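Local coordinates for protein glucosamine--fructose-6-phosphate aminotransferase [isomerizing] (Francisella tularensis subsp. tularensis, PDB 3TBF) that probably makes glucosamine 6-phosphate from fructose 6-phosphate and ammonia drawn from glutamine, this fragment being the C-terminal isomerase part of the enzyme, at residues A[177-182]-A[332-337]. Sequence-based numbering, arbitrary orientation.
Sequences FTLVIA and HDFSAP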
# COMPACT_ATOMS: atom_id res chain seq x y z
N PHE A 177 2.47 -22.50 7.13
CA PHE A 177 2.66 -21.74 8.36
C PHE A 177 1.32 -21.30 9.00
O PHE A 177 1.13 -21.44 10.20
CB PHE A 177 3.55 -20.52 8.06
CG PHE A 177 3.65 -19.54 9.19
CD1 PHE A 177 4.29 -19.89 10.34
CD2 PHE A 177 3.11 -18.28 9.08
CE1 PHE A 177 4.38 -19.01 11.40
CE2 PHE A 177 3.20 -17.39 10.14
CZ PHE A 177 3.86 -17.77 11.30
N THR A 178 0.39 -20.78 8.21
CA THR A 178 -0.91 -20.43 8.76
C THR A 178 -1.52 -21.61 9.45
O THR A 178 -2.01 -21.46 10.57
CB THR A 178 -1.87 -19.93 7.70
OG1 THR A 178 -1.39 -18.69 7.20
CG2 THR A 178 -3.23 -19.68 8.24
N LEU A 179 -1.49 -22.80 8.82
CA LEU A 179 -2.16 -23.96 9.43
C LEU A 179 -1.39 -24.51 10.65
O LEU A 179 -1.99 -24.91 11.66
CB LEU A 179 -2.43 -25.05 8.40
CG LEU A 179 -3.29 -24.62 7.20
CD1 LEU A 179 -3.36 -25.73 6.11
CD2 LEU A 179 -4.68 -24.28 7.59
N VAL A 180 -0.09 -24.49 10.61
CA VAL A 180 0.69 -24.83 11.78
C VAL A 180 0.38 -23.97 12.99
O VAL A 180 0.19 -24.46 14.07
CB VAL A 180 2.20 -24.71 11.49
CG1 VAL A 180 3.02 -24.74 12.84
CG2 VAL A 180 2.65 -25.85 10.47
N ILE A 181 0.29 -22.66 12.79
CA ILE A 181 -0.05 -21.72 13.85
C ILE A 181 -1.47 -21.93 14.29
O ILE A 181 -1.76 -21.92 15.47
CB ILE A 181 0.14 -20.24 13.39
CG1 ILE A 181 1.60 -20.02 13.07
CG2 ILE A 181 -0.25 -19.23 14.50
CD1 ILE A 181 2.56 -20.40 14.25
N ALA A 182 -2.35 -22.12 13.33
CA ALA A 182 -3.75 -22.29 13.64
C ALA A 182 -3.94 -23.45 14.58
O ALA A 182 -4.73 -23.38 15.51
CB ALA A 182 -4.57 -22.52 12.39
N HIS A 332 -10.40 -22.60 -3.54
CA HIS A 332 -10.89 -21.73 -2.48
C HIS A 332 -9.81 -20.76 -1.94
O HIS A 332 -8.95 -20.30 -2.69
CB HIS A 332 -11.55 -22.60 -1.39
CG HIS A 332 -12.66 -23.46 -1.92
ND1 HIS A 332 -13.74 -22.94 -2.61
CD2 HIS A 332 -12.85 -24.80 -1.87
CE1 HIS A 332 -14.54 -23.93 -2.95
NE2 HIS A 332 -14.03 -25.07 -2.51
N ASP A 333 -9.85 -20.43 -0.66
CA ASP A 333 -9.01 -19.33 -0.16
C ASP A 333 -7.55 -19.60 -0.26
O ASP A 333 -6.74 -18.68 -0.39
CB ASP A 333 -9.31 -19.02 1.30
CG ASP A 333 -10.58 -18.18 1.50
OD1 ASP A 333 -11.23 -17.76 0.48
OD2 ASP A 333 -10.86 -17.91 2.72
N PHE A 334 -7.18 -20.85 -0.12
CA PHE A 334 -5.77 -21.15 -0.06
C PHE A 334 -5.23 -21.36 -1.47
O PHE A 334 -4.14 -20.85 -1.82
CB PHE A 334 -5.47 -22.30 0.86
CG PHE A 334 -5.55 -21.96 2.31
CD1 PHE A 334 -4.60 -21.17 2.89
CD2 PHE A 334 -6.54 -22.46 3.10
CE1 PHE A 334 -4.65 -20.86 4.26
CE2 PHE A 334 -6.56 -22.18 4.45
CZ PHE A 334 -5.60 -21.37 5.03
N SER A 335 -6.00 -22.05 -2.31
CA SER A 335 -5.52 -22.36 -3.63
C SER A 335 -5.66 -21.23 -4.61
O SER A 335 -4.78 -21.02 -5.42
CB SER A 335 -6.20 -23.65 -4.17
OG SER A 335 -7.61 -23.54 -4.31
N ALA A 336 -6.74 -20.48 -4.53
CA ALA A 336 -7.08 -19.56 -5.61
C ALA A 336 -6.07 -18.46 -5.77
O ALA A 336 -5.73 -18.11 -6.89
CB ALA A 336 -8.52 -19.00 -5.48
N PRO A 337 -5.53 -17.93 -4.68
CA PRO A 337 -4.50 -16.90 -4.90
C PRO A 337 -3.28 -17.35 -5.71
O PRO A 337 -2.75 -16.60 -6.54
CB PRO A 337 -4.07 -16.54 -3.47
CG PRO A 337 -5.38 -16.79 -2.66
CD PRO A 337 -5.87 -18.09 -3.26
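Phe334 reaches from the turn that leads into helix 335-355 of the second SIS domain to Thr178 and Leu179 on helix 165-184 of the first, joining the two halves of this tandem alpha/beta fold in a small, buried, apolar contact. The turn 332-337 opens with His332, whose backbone N makes a weak hydrogen bond to Ser335 OG (3.0 Å). At Asp333, OD2 meets Lys78 in a salt bridge and Tyr79 in a hydrogen bond, tying the turn to helix 63-80 of the first domain. Phe334 alone spans the gap, its CA 10.1 Å from the CA of Thr178. With CG opposite its own carbonyl carbon (chi1 -76°), the ring stretches out to the facing helix; it also meets the rings of Trp75 and Tyr79 of helix 63-80 and touches Leu200 of helix 190-201. The backbone N atoms of Phe334 and Ser335 both donate to Glu199 OE2, so one carboxylate oxygen holds the root of the aromatic side chain. Further on, Ala336 N closes the turn onto His332 O (2.9 Å). At the far end of the Phe334 ring, CZ lies 4.0 Å from Leu179 CD2, approached obliquely, while Thr178 CG2 sits at the ring edge, 4.3 Å from the same CZ.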